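Long-range contacts in uncharacterized protein (Bacteroides eggerthii, PDB 4L3R), which is of unknown function but belongs to a family of the calycin clan, consistent with its antiparallel beta-barrel-like fold: residues W15-T21 against K139-A145; E39-S43 against S104-A108; T67-S71 against D81-K85; A72-A77 against A108-I112; H91-G97 against L115-Y121. All coordinates share one frame; numbering follows the deposited sequence.

Interaction 1. Residues W15-T21 against K139-A145; sequences WKLSRIT and KVMGFTA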
# COMPACT_ATOMS: atom_id res chain seq x y z
N TRP B 15 -10.26 10.08 4.40
CA TRP B 15 -10.16 11.11 5.43
C TRP B 15 -11.03 12.28 5.02
O TRP B 15 -10.85 12.80 3.92
CB TRP B 15 -8.70 11.53 5.62
CG TRP B 15 -7.88 10.46 6.23
CD1 TRP B 15 -7.08 9.57 5.58
CD2 TRP B 15 -7.89 10.06 7.61
NE1 TRP B 15 -6.53 8.69 6.48
CE2 TRP B 15 -7.02 8.96 7.73
CE3 TRP B 15 -8.53 10.55 8.75
CZ2 TRP B 15 -6.76 8.35 8.97
CZ3 TRP B 15 -8.29 9.94 9.97
CH2 TRP B 15 -7.40 8.85 10.07
N LYS B 16 -11.99 12.66 5.87
CA LYS B 16 -12.91 13.77 5.60
C LYS B 16 -12.50 14.97 6.44
O LYS B 16 -12.36 14.83 7.65
CB LYS B 16 -14.36 13.32 5.92
CG LYS B 16 -15.42 14.42 5.82
CD LYS B 16 -15.68 14.90 4.41
CE LYS B 16 -16.66 16.06 4.42
NZ LYS B 16 -17.39 16.19 3.14
N LEU B 17 -12.34 16.14 5.81
CA LEU B 17 -11.97 17.36 6.52
C LEU B 17 -13.01 17.74 7.57
O LEU B 17 -14.20 17.76 7.27
CB LEU B 17 -11.83 18.52 5.52
CG LEU B 17 -11.35 19.85 6.10
CD1 LEU B 17 -9.85 19.80 6.38
CD2 LEU B 17 -11.71 21.01 5.17
N SER B 18 -12.56 18.01 8.80
CA SER B 18 -13.42 18.43 9.91
C SER B 18 -13.10 19.85 10.42
O SER B 18 -13.95 20.46 11.05
CB SER B 18 -13.31 17.43 11.06
OG SER B 18 -11.98 17.35 11.53
N ARG B 19 -11.88 20.37 10.16
CA ARG B 19 -11.48 21.69 10.66
C ARG B 19 -10.17 22.17 10.03
O ARG B 19 -9.36 21.35 9.60
CB ARG B 19 -11.30 21.63 12.20
CG ARG B 19 -10.34 20.56 12.69
CD ARG B 19 -10.54 20.26 14.16
NE ARG B 19 -9.52 19.33 14.66
CZ ARG B 19 -8.31 19.66 15.11
NH1 ARG B 19 -7.92 20.93 15.13
NH2 ARG B 19 -7.47 18.72 15.53
N ILE B 20 -9.98 23.50 9.97
CA ILE B 20 -8.73 24.16 9.54
C ILE B 20 -8.53 25.30 10.53
O ILE B 20 -9.19 26.32 10.41
CB ILE B 20 -8.69 24.63 8.07
CG1 ILE B 20 -9.19 23.54 7.14
CG2 ILE B 20 -7.24 25.05 7.73
CD1 ILE B 20 -8.97 23.79 5.62
N THR B 21 -7.65 25.12 11.51
CA THR B 21 -7.50 26.11 12.58
C THR B 21 -6.03 26.36 12.92
O THR B 21 -5.14 25.84 12.24
CB THR B 21 -8.32 25.62 13.78
OG1 THR B 21 -8.30 26.61 14.80
CG2 THR B 21 -7.85 24.27 14.32
N LYS B 139 -0.58 26.26 10.91
CA LYS B 139 -1.99 25.92 11.07
C LYS B 139 -2.15 24.42 11.02
O LYS B 139 -1.19 23.70 10.75
CB LYS B 139 -2.84 26.62 9.98
CG LYS B 139 -3.36 27.99 10.41
CD LYS B 139 -3.02 29.09 9.43
CE LYS B 139 -3.59 30.41 9.89
NZ LYS B 139 -3.09 31.54 9.07
N VAL B 140 -3.36 23.93 11.33
CA VAL B 140 -3.63 22.50 11.33
C VAL B 140 -4.91 22.21 10.59
O VAL B 140 -5.90 22.92 10.75
CB VAL B 140 -3.67 21.88 12.75
CG1 VAL B 140 -2.30 21.92 13.40
CG2 VAL B 140 -4.72 22.55 13.64
N MSE B 141 -4.90 21.12 9.79
CA MSE B 141 -6.07 20.58 9.11
C MSE B 141 -6.44 19.31 9.82
O MSE B 141 -5.61 18.40 9.88
CB MSE B 141 -5.77 20.27 7.65
CG MSE B 141 -5.80 21.44 6.71
SE MSE B 141 -5.46 20.80 4.91
CE MSE B 141 -3.58 20.65 5.10
N GLY B 142 -7.64 19.22 10.37
CA GLY B 142 -8.11 18.03 11.06
C GLY B 142 -8.99 17.20 10.15
O GLY B 142 -9.77 17.77 9.37
N PHE B 143 -8.87 15.87 10.22
CA PHE B 143 -9.68 14.95 9.43
C PHE B 143 -10.26 13.84 10.29
O PHE B 143 -9.71 13.53 11.35
CB PHE B 143 -8.85 14.31 8.31
CG PHE B 143 -8.26 15.26 7.29
CD1 PHE B 143 -7.10 15.95 7.56
CD2 PHE B 143 -8.85 15.42 6.05
CE1 PHE B 143 -6.57 16.85 6.63
CE2 PHE B 143 -8.33 16.30 5.12
CZ PHE B 143 -7.19 17.03 5.42
N THR B 144 -11.34 13.22 9.81
CA THR B 144 -11.98 12.07 10.45
C THR B 144 -12.20 10.96 9.41
O THR B 144 -12.41 11.25 8.24
CB THR B 144 -13.30 12.47 11.12
OG1 THR B 144 -14.17 13.06 10.15
CG2 THR B 144 -13.09 13.43 12.28
N ALA B 145 -12.12 9.69 9.86
CA ALA B 145 -12.35 8.51 9.02
C ALA B 145 -13.38 7.63 9.71
O ALA B 145 -13.18 7.30 10.88
CB ALA B 145 -11.05 7.75 8.82
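Gly142 O is the polar atom most heavily used here: it takes a nearly straight bond from Ser18 N (2.9 Å, 177° at the hydrogen), a weak one from Ser18 OG at 3.1 Å and a long, weak one from Arg19 N. The hydroxyl gets there because OG stands between its own backbone N and carbonyl carbon (chi1 59°). Gly142 N returns a 2.8 Å bond to Arg19 O, so two residues of 15-21 face one of 139-145 and the register slips by one. On either side of this slip the antiparallel pairing is regular, with two-way backbone bonds joining Lys16 to Thr144 and Thr21 to Val140. The side chains separate the two faces. Leu17 CD1 lies over the Phe143 ring, 4.2 Å from its centroid, and Ile20 runs beside Met141, all turned toward helix 106-116, where Phe111 covers Leu17 and Phe143. On the other face the Arg19 guanidinium has Gly142 CA over one of its faces, an approach that the missing side chain of Gly142 permits, while Thr21 CG2 meets Val140 CG2 at 3.6 Å. Near the chain's end, Ala145 CB sits over the six-membered ring of Trp15, 3.8 Å from its centroid. The pairing of Ser18 and Arg19 with Gly142 is a classic beta bulge, set where the first and last strands pair in a sheet consistent with a calycin-type barrel.

Interaction 2. Residues E39-S43 against S104-A108; sequences EEKAS and SDKLA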
# COMPACT_ATOMS: atom_id res chain seq x y z
N GLU B 39 -20.28 33.91 2.74
CA GLU B 39 -19.15 33.11 2.24
C GLU B 39 -18.97 31.84 3.09
O GLU B 39 -18.82 30.75 2.54
CB GLU B 39 -17.84 33.91 2.27
CG GLU B 39 -17.64 34.87 1.11
CD GLU B 39 -16.32 35.61 1.16
OE1 GLU B 39 -15.60 35.50 2.18
OE2 GLU B 39 -16.00 36.31 0.18
N GLU B 40 -18.97 32.00 4.43
CA GLU B 40 -18.81 30.87 5.35
C GLU B 40 -19.96 29.87 5.19
O GLU B 40 -19.70 28.67 5.15
CB GLU B 40 -18.70 31.36 6.81
CG GLU B 40 -18.64 30.22 7.83
CD GLU B 40 -18.37 30.60 9.27
OE1 GLU B 40 -18.02 31.77 9.54
OE2 GLU B 40 -18.55 29.72 10.14
N LYS B 41 -21.20 30.37 5.11
CA LYS B 41 -22.41 29.55 4.93
C LYS B 41 -22.29 28.70 3.66
O LYS B 41 -22.53 27.49 3.72
CB LYS B 41 -23.66 30.45 4.87
CG LYS B 41 -25.00 29.71 4.82
CD LYS B 41 -26.16 30.71 4.72
CE LYS B 41 -27.50 30.07 4.46
NZ LYS B 41 -28.08 29.45 5.68
N ALA B 42 -21.91 29.32 2.53
CA ALA B 42 -21.75 28.64 1.24
C ALA B 42 -20.64 27.56 1.29
O ALA B 42 -20.80 26.50 0.69
CB ALA B 42 -21.46 29.66 0.14
N SER B 43 -19.55 27.83 2.03
CA SER B 43 -18.48 26.85 2.20
C SER B 43 -18.95 25.67 3.04
O SER B 43 -18.60 24.52 2.75
CB SER B 43 -17.26 27.48 2.88
OG SER B 43 -16.52 28.25 1.95
N SER B 104 -12.79 28.55 -6.60
CA SER B 104 -13.34 29.87 -6.31
C SER B 104 -13.67 29.98 -4.80
O SER B 104 -13.57 31.06 -4.23
CB SER B 104 -14.59 30.16 -7.15
OG SER B 104 -15.69 29.33 -6.82
N ASP B 105 -14.07 28.87 -4.16
CA ASP B 105 -14.42 28.84 -2.74
C ASP B 105 -13.18 29.02 -1.86
O ASP B 105 -12.18 28.35 -2.09
CB ASP B 105 -15.12 27.51 -2.41
CG ASP B 105 -15.80 27.51 -1.07
OD1 ASP B 105 -16.93 28.03 -0.98
OD2 ASP B 105 -15.20 27.01 -0.10
N LYS B 106 -13.25 29.93 -0.87
CA LYS B 106 -12.11 30.21 0.01
C LYS B 106 -11.68 29.01 0.84
O LYS B 106 -10.48 28.83 1.04
CB LYS B 106 -12.39 31.40 0.94
CG LYS B 106 -12.46 32.74 0.19
CD LYS B 106 -12.65 33.88 1.18
CE LYS B 106 -12.64 35.24 0.51
NZ LYS B 106 -12.69 36.34 1.51
N LEU B 107 -12.63 28.18 1.33
CA LEU B 107 -12.25 26.98 2.09
C LEU B 107 -11.50 25.99 1.19
O LEU B 107 -10.52 25.39 1.63
CB LEU B 107 -13.48 26.29 2.72
CG LEU B 107 -13.18 25.11 3.67
CD1 LEU B 107 -12.36 25.56 4.87
CD2 LEU B 107 -14.46 24.44 4.11
N ALA B 108 -11.96 25.85 -0.07
CA ALA B 108 -11.32 24.96 -1.05
C ALA B 108 -9.90 25.45 -1.42
O ALA B 108 -9.00 24.63 -1.57
CB ALA B 108 -12.18 24.85 -2.30
O HOH W 1 -17.91 30.51 0.00
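Ser43 OG donates to Asp105 OD2 over 2.7 Å, meeting the carboxylate on the syn side and 20° out of its plane. One turn back along helix 37-48, a second polar link is the salt bridge from Lys106 NZ to Glu39 OE1 (3.1 Å), again on a syn side and 18° out of plane; the two extended side chains converge at a slant. Between these direct links a water donates to Asp105 OD1 at 2.8 Å and to Glu39 O at 2.7 Å. Both oxygens of Asp105 are therefore tied to helix 37-48, one through a hydroxyl and one through solvent. Leu107 CB packs alongside the hydroxyl, 3.7 Å from Ser43 OG.

The next shell fixes these groups. Glu39 O also receives Ser43 N, the ordinary helical bond, which reflects the one-turn spacing that puts Glu39 and Ser43 on the flank facing 104-108. Ser43 OG is bonded to Trp34 NE1 as well, and Glu39 OE1 to Ser35 N, so residues leading into the helix help to hold both side chains. Asp105 CG lies anti to its backbone N (chi1 -167°), which brings OD2 back over the start of the following helix. There it accepts weak bonds from Leu107 N (3.2 Å) and Ala108 N (3.4 Å), making Asp105 the N-cap of helix 106-116 while it reaches across to a second helix.

Interaction 3. Residues T67-S71 against D81-K85; sequences TGTVS and DAILK
A G1 beta bulge interrupts the hairpin formed by strands 66-73 and 78-87: Asp81 and Ala82 both face Val70. Asp81 adopts the left-handed backbone conformation (phi 50°, psi 50°) of the first bulge position, and the chain turns a corner there. Ala82 carries the regular pairing, its N donating to Val70 O at 2.7 Å while Val70 N returns a 3.2 Å bond to Ala82 O. Asp81 N, badly angled for Val70 O, turns instead to Ser71 OG, which accepts it at 3.2 Å in an almost straight line (175°). Ser71 puts its hydroxyl there by holding OG anti to its own carbonyl carbon. An alanine at this position would remove that oxygen and would probably leave Asp81 N without its mate, loosening the bulge at the corner. Thr69 comes in from the neighbouring position, its CB 3.3 Å from Ala82 O and its OG1 3.0 Å from Asp81 OD1. Val70 and Leu84 cross at about a right angle, CG2 of the former touching CD1 of the latter at 3.8 Å, in a layer that Phe57 and Ile95 extend. Beyond Ala82 the strands splay, and direct backbone bonding gives way to solvent. Gly68, whose backbone also bonds to the second subunit, receives two waters on its O: one also donates to Leu84 O, and the other, 2.7 Å from Gly68 O, accepts Leu84 N at 2.9 Å.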
# COMPACT_ATOMS: atom_id res chain seq x y z
N THR B 67 3.99 2.36 -5.25
CA THR B 67 4.37 3.44 -4.33
C THR B 67 3.14 4.02 -3.63
O THR B 67 2.05 4.03 -4.20
CB THR B 67 5.12 4.57 -5.08
OG1 THR B 67 4.20 5.28 -5.90
CG2 THR B 67 6.29 4.06 -5.92
N GLY B 68 3.35 4.53 -2.42
CA GLY B 68 2.32 5.21 -1.65
C GLY B 68 2.25 6.67 -2.07
O GLY B 68 3.29 7.33 -2.15
N THR B 69 1.04 7.16 -2.40
CA THR B 69 0.82 8.54 -2.84
C THR B 69 -0.37 9.14 -2.13
O THR B 69 -1.09 8.43 -1.42
CB THR B 69 0.60 8.60 -4.37
OG1 THR B 69 -0.58 7.87 -4.69
CG2 THR B 69 1.78 8.09 -5.16
N VAL B 70 -0.59 10.44 -2.33
CA VAL B 70 -1.71 11.17 -1.75
C VAL B 70 -2.62 11.67 -2.86
O VAL B 70 -2.15 12.22 -3.86
CB VAL B 70 -1.24 12.35 -0.86
CG1 VAL B 70 -2.36 13.36 -0.61
CG2 VAL B 70 -0.73 11.84 0.46
N SER B 71 -3.92 11.51 -2.65
CA SER B 71 -4.96 12.03 -3.53
C SER B 71 -5.93 12.83 -2.67
O SER B 71 -6.16 12.46 -1.52
CB SER B 71 -5.69 10.90 -4.26
OG SER B 71 -4.89 10.35 -5.28
N ASP B 81 -2.44 11.43 -7.10
CA ASP B 81 -1.19 10.70 -6.90
C ASP B 81 0.00 11.65 -6.66
O ASP B 81 1.05 11.51 -7.30
CB ASP B 81 -0.90 9.74 -8.09
CG ASP B 81 -1.89 8.59 -8.23
OD1 ASP B 81 -2.28 8.00 -7.18
OD2 ASP B 81 -2.20 8.21 -9.38
N ALA B 82 -0.17 12.62 -5.72
CA ALA B 82 0.93 13.52 -5.37
C ALA B 82 2.06 12.71 -4.71
O ALA B 82 1.80 11.70 -4.04
CB ALA B 82 0.44 14.62 -4.43
N ILE B 83 3.32 13.13 -4.93
CA ILE B 83 4.48 12.43 -4.37
C ILE B 83 4.46 12.62 -2.86
O ILE B 83 4.39 13.74 -2.38
CB ILE B 83 5.81 12.92 -5.00
CG1 ILE B 83 5.85 12.63 -6.52
CG2 ILE B 83 7.02 12.26 -4.30
CD1 ILE B 83 6.77 13.58 -7.31
N LEU B 84 4.51 11.50 -2.11
CA LEU B 84 4.43 11.50 -0.66
C LEU B 84 5.73 11.05 -0.02
O LEU B 84 6.32 10.05 -0.41
CB LEU B 84 3.29 10.57 -0.22
CG LEU B 84 3.13 10.32 1.30
CD1 LEU B 84 2.69 11.58 2.01
CD2 LEU B 84 2.19 9.17 1.56
N LYS B 85 6.15 11.78 1.02
CA LYS B 85 7.25 11.45 1.93
C LYS B 85 6.60 11.39 3.29
O LYS B 85 5.86 12.32 3.63
CB LYS B 85 8.40 12.48 1.88
CG LYS B 85 8.99 12.72 0.49
CD LYS B 85 10.14 11.79 0.14
CE LYS B 85 11.43 12.18 0.82
NZ LYS B 85 12.60 11.60 0.11
O HOH W 2 5.42 7.38 -0.24
O HOH W 3 4.95 8.99 -3.48

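Interaction 4. Residues A72-A77 against A108-I112; sequences AHAVKA and AKVFI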
# COMPACT_ATOMS: atom_id res chain seq x y z
N ALA B 72 -6.47 13.91 -3.19
CA ALA B 72 -7.43 14.72 -2.46
C ALA B 72 -8.39 15.39 -3.40
O ALA B 72 -8.06 15.65 -4.56
CB ALA B 72 -6.72 15.76 -1.61
N HIS B 73 -9.59 15.63 -2.91
CA HIS B 73 -10.61 16.33 -3.68
C HIS B 73 -11.17 17.42 -2.81
O HIS B 73 -11.61 17.13 -1.70
CB HIS B 73 -11.70 15.37 -4.16
CG HIS B 73 -12.83 16.07 -4.85
ND1 HIS B 73 -14.12 16.00 -4.38
CD2 HIS B 73 -12.80 16.90 -5.92
CE1 HIS B 73 -14.85 16.73 -5.20
NE2 HIS B 73 -14.10 17.31 -6.13
N ALA B 74 -11.11 18.68 -3.28
CA ALA B 74 -11.68 19.81 -2.57
C ALA B 74 -13.13 19.99 -3.07
O ALA B 74 -14.00 19.32 -2.54
CB ALA B 74 -10.84 21.05 -2.79
N VAL B 75 -13.38 20.85 -4.08
CA VAL B 75 -14.72 21.03 -4.64
C VAL B 75 -14.61 20.84 -6.15
O VAL B 75 -15.04 19.81 -6.66
CB VAL B 75 -15.34 22.40 -4.23
CG1 VAL B 75 -16.72 22.60 -4.88
CG2 VAL B 75 -15.45 22.52 -2.71
N LYS B 76 -13.99 21.80 -6.85
CA LYS B 76 -13.75 21.73 -8.30
C LYS B 76 -12.32 21.24 -8.62
O LYS B 76 -12.09 20.84 -9.76
CB LYS B 76 -13.99 23.10 -8.95
CG LYS B 76 -15.39 23.65 -8.69
CD LYS B 76 -15.75 24.83 -9.58
CE LYS B 76 -14.88 26.03 -9.35
NZ LYS B 76 -15.44 27.26 -9.99
N ALA B 77 -11.38 21.27 -7.65
CA ALA B 77 -10.00 20.87 -7.90
C ALA B 77 -9.65 19.52 -7.25
O ALA B 77 -10.22 19.15 -6.22
CB ALA B 77 -9.04 21.94 -7.41
N ALA B 108 -11.96 25.85 -0.07
CA ALA B 108 -11.32 24.96 -1.05
C ALA B 108 -9.90 25.45 -1.42
O ALA B 108 -9.00 24.63 -1.57
CB ALA B 108 -12.18 24.85 -2.30
N LYS B 109 -9.71 26.78 -1.53
CA LYS B 109 -8.38 27.35 -1.82
C LYS B 109 -7.41 27.07 -0.68
O LYS B 109 -6.26 26.70 -0.93
CB LYS B 109 -8.47 28.87 -2.06
CG LYS B 109 -9.08 29.29 -3.39
CD LYS B 109 -9.23 30.82 -3.43
CE LYS B 109 -9.79 31.32 -4.73
NZ LYS B 109 -9.88 32.80 -4.75
N VAL B 110 -7.87 27.26 0.57
CA VAL B 110 -7.07 27.02 1.78
C VAL B 110 -6.72 25.52 1.90
O VAL B 110 -5.59 25.18 2.24
CB VAL B 110 -7.82 27.55 3.03
CG1 VAL B 110 -7.21 27.01 4.33
CG2 VAL B 110 -7.82 29.08 3.05
N PHE B 111 -7.70 24.64 1.63
CA PHE B 111 -7.51 23.19 1.70
C PHE B 111 -6.42 22.71 0.73
O PHE B 111 -5.49 22.01 1.15
CB PHE B 111 -8.84 22.49 1.36
CG PHE B 111 -8.82 20.98 1.35
CD1 PHE B 111 -8.94 20.27 2.53
CD2 PHE B 111 -8.79 20.28 0.16
CE1 PHE B 111 -8.99 18.88 2.52
CE2 PHE B 111 -8.82 18.89 0.15
CZ PHE B 111 -8.93 18.19 1.33
N ILE B 112 -6.50 23.12 -0.55
CA ILE B 112 -5.54 22.72 -1.59
C ILE B 112 -4.14 23.28 -1.30
O ILE B 112 -3.17 22.53 -1.38
CB ILE B 112 -6.05 23.12 -3.01
CG1 ILE B 112 -7.33 22.32 -3.39
CG2 ILE B 112 -4.96 22.95 -4.08
CD1 ILE B 112 -7.14 20.82 -3.73
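Ala74 brings its CA within 5.4 Å of Ala108 CA where the chain leaves strand 66-73 and loops beside helix 106-116, and no hydrogen bond crosses between the two. The loop is closed on itself by Ala74 N donating to Ala77 O (3.1 Å). Ala74 CB is the central atom of the packing: it meets Phe111 CD2 at 3.7 Å, Ile112 CG1 at 3.8 Å and Ala108 CB at 4.1 Å, fitting among three side chains from positions i, i+3 and i+4, which share one flank of the helix. Val75 CG2 adds a contact to Ala108 CB at 4.0 Å, and Ala77 CB reaches the tip of Ile112, CD1. Phe111 has its CG anti to the backbone N (chi1 179°), which sends the ring toward the strand end; CE2 there lies 3.8 Å from His73 O and a little farther from Ala72 CB. The same ring meets Phe53 edge-to-face. His73 itself turns away, ND1 bonded to Glu51 O, and Glu103 OE2 accepts Val75 N and Ala77 N. With several of the loop's polar groups bonded within the loop or to neighbouring residues, what joins it to the helix is mainly apolar packing, which small alanine methyls probably allow to be close.

Interaction 5. Residues H91-G97 against L115-Y121; sequences HTISISG and LFNVFKY
Strands 92-96 and 118-123, the two outermost of the sheet, meet here in a sparse antiparallel seam. Its direct backbone bonds are two: Tyr121 N to His91 O (3.0 Å) and Ile93 N to Phe119 O (3.1 Å), the latter straight at the hydrogen but with the donor above the carbonyl plane, 62° out of it. Thr92 and Lys120 form the single bridge. Farther along, where 118-123 gives way to the end of helix 106-116, water takes over: one molecule donates to both Ile95 O and Phe116 O, 2.7 Å from each. Because each strand has its own regular neighbour on the far side, the seam is consistent with closure of the sheet into a barrel, as in calycins. Ile95 CD1 packs on Val118 CG2 at 3.6 Å. Phe116 has Gly97 O over one ring face, 3.4 Å from CE1, and Ile95 O at its edge. Tyr121 CG stands between its backbone N and carbonyl carbon (chi1 76°), which swings the ring across the seam: Thr92 O lies at its edge, and CZ meets His91 CD2 at 3.8 Å. A serine in its place would probably open a gap between His91, Ile93 and helix 4-10, whose Val6 and Ile9 touch this ring.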
# COMPACT_ATOMS: atom_id res chain seq x y z
N HIS B 91 7.27 11.31 12.65
CA HIS B 91 5.93 11.84 12.38
C HIS B 91 5.98 13.06 11.42
O HIS B 91 5.24 14.02 11.60
CB HIS B 91 5.19 12.18 13.69
CG HIS B 91 4.64 10.96 14.37
ND1 HIS B 91 5.40 10.24 15.27
CD2 HIS B 91 3.44 10.36 14.23
CE1 HIS B 91 4.64 9.23 15.66
NE2 HIS B 91 3.45 9.26 15.06
N THR B 92 6.85 12.99 10.40
CA THR B 92 7.00 14.03 9.40
C THR B 92 6.21 13.62 8.16
O THR B 92 5.91 12.44 7.99
CB THR B 92 8.48 14.28 9.08
OG1 THR B 92 9.06 13.07 8.61
CG2 THR B 92 9.26 14.81 10.27
N ILE B 93 5.85 14.59 7.33
CA ILE B 93 5.11 14.33 6.10
C ILE B 93 5.35 15.46 5.11
O ILE B 93 5.46 16.61 5.52
CB ILE B 93 3.58 14.12 6.35
CG1 ILE B 93 2.86 13.73 5.04
CG2 ILE B 93 2.94 15.36 6.99
CD1 ILE B 93 1.48 13.27 5.20
N SER B 94 5.44 15.13 3.83
CA SER B 94 5.60 16.12 2.77
C SER B 94 4.79 15.65 1.54
O SER B 94 4.84 14.47 1.19
CB SER B 94 7.09 16.33 2.47
OG SER B 94 7.42 16.28 1.09
N ILE B 95 3.99 16.55 0.95
CA ILE B 95 3.16 16.28 -0.22
C ILE B 95 3.63 17.22 -1.32
O ILE B 95 3.63 18.43 -1.11
CB ILE B 95 1.64 16.48 0.10
CG1 ILE B 95 1.18 15.50 1.21
CG2 ILE B 95 0.77 16.34 -1.19
CD1 ILE B 95 -0.21 15.81 1.85
N SER B 96 4.05 16.69 -2.47
CA SER B 96 4.57 17.48 -3.58
C SER B 96 3.78 17.24 -4.87
O SER B 96 3.43 16.10 -5.17
CB SER B 96 6.04 17.15 -3.82
OG SER B 96 6.80 17.36 -2.65
N GLY B 97 3.58 18.30 -5.63
CA GLY B 97 2.87 18.26 -6.91
C GLY B 97 2.05 19.51 -7.13
O GLY B 97 2.31 20.55 -6.52
N LEU B 115 -2.45 21.56 1.87
CA LEU B 115 -1.97 20.18 1.69
C LEU B 115 -0.56 20.13 1.12
O LEU B 115 0.23 19.32 1.58
CB LEU B 115 -2.93 19.36 0.83
CG LEU B 115 -4.19 18.91 1.56
CD1 LEU B 115 -5.25 18.49 0.57
CD2 LEU B 115 -3.90 17.75 2.53
N PHE B 116 -0.21 21.03 0.19
CA PHE B 116 1.15 21.04 -0.37
C PHE B 116 2.17 21.66 0.60
O PHE B 116 3.37 21.55 0.33
CB PHE B 116 1.18 21.77 -1.72
CG PHE B 116 0.45 21.02 -2.81
CD1 PHE B 116 0.91 19.78 -3.25
CD2 PHE B 116 -0.65 21.58 -3.45
CE1 PHE B 116 0.23 19.08 -4.25
CE2 PHE B 116 -1.32 20.89 -4.47
CZ PHE B 116 -0.87 19.64 -4.85
N ASN B 117 1.72 22.32 1.70
CA ASN B 117 2.59 22.92 2.69
C ASN B 117 2.64 22.11 3.99
O ASN B 117 3.17 22.63 4.98
CB ASN B 117 2.13 24.37 3.00
CG ASN B 117 2.32 25.33 1.85
OD1 ASN B 117 3.33 25.29 1.14
ND2 ASN B 117 1.40 26.27 1.68
N VAL B 118 2.14 20.85 4.02
CA VAL B 118 2.23 20.03 5.24
C VAL B 118 3.70 19.72 5.53
O VAL B 118 4.50 19.60 4.59
CB VAL B 118 1.40 18.72 5.22
CG1 VAL B 118 -0.09 19.02 5.11
CG2 VAL B 118 1.86 17.74 4.13
N PHE B 119 4.07 19.64 6.81
CA PHE B 119 5.44 19.30 7.22
C PHE B 119 5.47 18.19 8.30
O PHE B 119 6.46 17.46 8.36
CB PHE B 119 6.22 20.54 7.68
CG PHE B 119 5.68 21.25 8.90
CD1 PHE B 119 4.70 22.22 8.77
CD2 PHE B 119 6.24 21.04 10.15
CE1 PHE B 119 4.23 22.91 9.89
CE2 PHE B 119 5.79 21.75 11.26
CZ PHE B 119 4.78 22.67 11.12
N LYS B 120 4.42 18.06 9.15
CA LYS B 120 4.35 17.01 10.18
C LYS B 120 2.89 16.65 10.45
O LYS B 120 1.99 17.34 9.98
CB LYS B 120 5.09 17.42 11.48
CG LYS B 120 4.45 18.55 12.28
CD LYS B 120 5.25 18.91 13.54
CE LYS B 120 4.52 19.90 14.43
NZ LYS B 120 5.29 20.23 15.66
N TYR B 121 2.67 15.55 11.19
CA TYR B 121 1.32 15.09 11.48
C TYR B 121 1.24 14.30 12.78
O TYR B 121 2.24 13.96 13.40
CB TYR B 121 0.82 14.17 10.34
CG TYR B 121 1.43 12.79 10.35
CD1 TYR B 121 2.71 12.57 9.85
CD2 TYR B 121 0.77 11.72 10.94
CE1 TYR B 121 3.30 11.31 9.92
CE2 TYR B 121 1.35 10.46 11.02
CZ TYR B 121 2.63 10.26 10.51
OH TYR B 121 3.24 9.03 10.57
O HOH W 4 4.43 19.30 1.94
O HOH W 5 4.88 20.69 -1.75

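Interactions 1, 3 and 5 are strand pairings in one antiparallel sheet: interaction 1 joins the first and last strands of its sequence, interaction 3 a hairpin, and interaction 5 the sheet's two outer strands. Interactions 3 and 5, centres 10 Å apart, adjoin through backbone contacts of strands 78-87 and 92-96. Helix 106-116 links interactions 2, 4 and 5 through its start, middle and end, and Ala108 belongs to both 2 and 4. Ile20 of interaction 1 packs on Leu107 of interaction 2, while Ala72 of interaction 4 touches Leu115 of interaction 5. Interactions 2 and 3 lie about 26 Å apart (centres). Interaction 1 encloses all the rest in sequence, so the first and last strands are paired while helix 106-116 packs against the sheet.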